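Long-range contact in formate dehydrogenase subunit beta (Desulfovibrio gigas, PDB 1H0H), which carries electrons through three [4Fe-4S] clusters as the beta subunit of the enzyme that reversibly oxidises formate to carbon dioxide: residues E89-H94 with P105-L110. Sequence-based numbering, arbitrary orientation.
Sequences ESAIIH and PKTKDL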
loop_
_atom_site.group_PDB
_atom_site.type_symbol
_atom_site.label_atom_id
_atom_site.label_comp_id
_atom_site.label_asym_id
_atom_site.label_seq_id
_atom_site.Cartn_x
_atom_site.Cartn_y
_atom_site.Cartn_z
ATOM N N GLU B 89 13.738 -17.474 -48.687
ATOM C CA GLU B 89 12.648 -18.130 -47.976
ATOM C C GLU B 89 13.019 -18.506 -46.541
ATOM O O GLU B 89 12.150 -18.861 -45.736
ATOM C CB GLU B 89 12.145 -19.350 -48.754
ATOM C CG GLU B 89 11.713 -19.040 -50.181
ATOM C CD GLU B 89 10.996 -20.204 -50.849
ATOM O OE1 GLU B 89 11.549 -21.325 -50.857
ATOM O OE2 GLU B 89 9.882 -20.002 -51.382
ATOM N N SER B 90 14.297 -18.381 -46.198
ATOM C CA SER B 90 14.727 -18.718 -44.843
ATOM C C SER B 90 14.807 -17.502 -43.914
ATOM O O SER B 90 15.086 -17.636 -42.720
ATOM C CB SER B 90 16.082 -19.426 -44.893
ATOM O OG SER B 90 17.106 -18.484 -45.183
ATOM N N ALA B 91 14.555 -16.313 -44.450
ATOM C CA ALA B 91 14.605 -15.091 -43.648
ATOM C C ALA B 91 13.515 -15.042 -42.576
ATOM O O ALA B 91 13.780 -14.725 -41.430
ATOM C CB ALA B 91 14.491 -13.868 -44.549
ATOM N N ILE B 92 12.276 -15.312 -42.988
ATOM C CA ILE B 92 11.138 -15.338 -42.084
ATOM C C ILE B 92 10.574 -16.749 -42.121
ATOM O O ILE B 92 10.199 -17.221 -43.180
ATOM C CB ILE B 92 10.066 -14.316 -42.539
ATOM C CG1 ILE B 92 10.627 -12.888 -42.455
ATOM C CG2 ILE B 92 8.791 -14.488 -41.734
ATOM C CD1 ILE B 92 9.812 -11.864 -43.170
ATOM N N ILE B 93 10.610 -17.443 -40.979
ATOM C CA ILE B 93 10.062 -18.794 -40.864
ATOM C C ILE B 93 8.565 -18.744 -40.549
ATOM O O ILE B 93 8.114 -17.925 -39.723
ATOM C CB ILE B 93 10.799 -19.584 -39.764
ATOM C CG1 ILE B 93 12.247 -19.814 -40.183
ATOM C CG2 ILE B 93 10.101 -20.944 -39.486
ATOM C CD1 ILE B 93 13.132 -20.421 -39.062
ATOM N N HIS B 94 7.795 -19.599 -41.223
ATOM C CA HIS B 94 6.373 -19.769 -40.915
ATOM C C HIS B 94 6.227 -21.167 -40.292
ATOM O O HIS B 94 6.295 -22.184 -40.988
ATOM C CB HIS B 94 5.529 -19.629 -42.176
ATOM C CG HIS B 94 4.078 -19.358 -41.916
ATOM N ND1 HIS B 94 3.132 -19.399 -42.914
ATOM C CD2 HIS B 94 3.415 -19.007 -40.786
ATOM C CE1 HIS B 94 1.944 -19.109 -42.409
ATOM N NE2 HIS B 94 2.089 -18.864 -41.120
ATOM N N PRO B 105 17.368 -13.749 -37.603
ATOM C CA PRO B 105 18.503 -12.877 -37.929
ATOM C C PRO B 105 18.860 -12.930 -39.415
ATOM O O PRO B 105 19.512 -11.995 -39.894
ATOM C CB PRO B 105 19.644 -13.471 -37.110
ATOM C CG PRO B 105 18.931 -14.091 -35.930
ATOM C CD PRO B 105 17.705 -14.743 -36.563
ATOM N N LYS B 106 18.467 -13.986 -40.122
ATOM C CA LYS B 106 18.720 -14.059 -41.548
ATOM C C LYS B 106 18.140 -12.850 -42.272
ATOM O O LYS B 106 18.499 -12.583 -43.421
ATOM C CB LYS B 106 18.188 -15.361 -42.162
ATOM C CG LYS B 106 18.961 -16.616 -41.774
ATOM C CD LYS B 106 19.843 -17.108 -42.902
ATOM C CE LYS B 106 19.654 -18.621 -43.148
ATOM N NZ LYS B 106 19.328 -19.385 -41.902
ATOM N N THR B 107 17.238 -12.121 -41.623
ATOM C CA THR B 107 16.726 -10.902 -42.237
ATOM C C THR B 107 17.831 -9.901 -42.532
ATOM O O THR B 107 17.673 -9.051 -43.401
ATOM C CB THR B 107 15.641 -10.216 -41.383
ATOM O OG1 THR B 107 16.070 -10.130 -40.016
ATOM C CG2 THR B 107 14.383 -11.039 -41.351
ATOM N N LYS B 108 18.937 -9.994 -41.807
ATOM C CA LYS B 108 20.068 -9.099 -42.021
ATOM C C LYS B 108 20.570 -9.103 -43.476
ATOM O O LYS B 108 21.086 -8.087 -43.972
ATOM C CB LYS B 108 21.213 -9.509 -41.084
ATOM C CG LYS B 108 22.340 -8.498 -40.981
ATOM C CD LYS B 108 23.406 -8.919 -39.968
ATOM C CE LYS B 108 24.729 -8.193 -40.247
ATOM N NZ LYS B 108 25.338 -7.628 -39.005
ATOM N N ASP B 109 20.423 -10.243 -44.148
ATOM C CA ASP B 109 20.903 -10.411 -45.524
ATOM C C ASP B 109 19.894 -10.026 -46.583
ATOM O O ASP B 109 20.167 -10.184 -47.770
ATOM C CB ASP B 109 21.285 -11.870 -45.830
ATOM C CG ASP B 109 22.314 -12.436 -44.884
ATOM O OD1 ASP B 109 23.156 -11.668 -44.375
ATOM O OD2 ASP B 109 22.354 -13.662 -44.618
ATOM N N LEU B 110 18.707 -9.604 -46.184
ATOM C CA LEU B 110 17.738 -9.144 -47.164
ATOM C C LEU B 110 18.254 -7.847 -47.800
ATOM O O LEU B 110 18.693 -6.926 -47.107
ATOM C CB LEU B 110 16.382 -8.901 -46.505
ATOM C CG LEU B 110 15.684 -10.161 -46.004
ATOM C CD1 LEU B 110 14.443 -9.804 -45.187
ATOM C CD2 LEU B 110 15.342 -11.053 -47.187
HETATM O O HOH W 1 16.025 -19.556 -41.123
#
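A91 and K106 meet where the two segments come closest, their CA atoms 4.7 Å apart. A91 has the most surface buried, and three residues of 105-110 touch it. K106 CB lies 3.9 Å from A91 CA. T107 turns its methyl, CG2, to the backbone of A91, 3.7 Å from A91 O. L110 brings its forked end to the A91 methyl: CD2 is 4.0 Å from A91 CB, and CD1 is almost as near.

K106 points its CB at 89-94, and its chain then bends at chi2, chi3 and chi4. This folds the aliphatic part alongside S90, with K106 CE 3.3 Å from S90 OG. The ammonium group does not bond the hydroxyl, which pairs with D88 instead. A water joins the segments: it donates to S90 O at 2.7 Å and accepts a weak bond from K106 NZ.

T107 has OG1 between its backbone N and carbonyl carbon (chi1 47°), which leaves CG2 to meet A91 and, more loosely, CG1 of I92. T107 is buried, and its OG1 is hydrogen-bonded to T104 O and M134 N. T104 OG1 in turn bonds A91 O.

The side chain of I92 approaches that of C80, a ligand of cluster #3, to about 4 Å. Strands 92-94 and 101-103 pair antiparallel. The contact thus packs a short 3-10 segment, held by three successive backbone bonds from K108, D109 and L110 N to P105, K106 and T107 O, against the entry to a two-stranded beta hairpin, at the outer side of a cluster site in the 4Fe-4S dicluster domain.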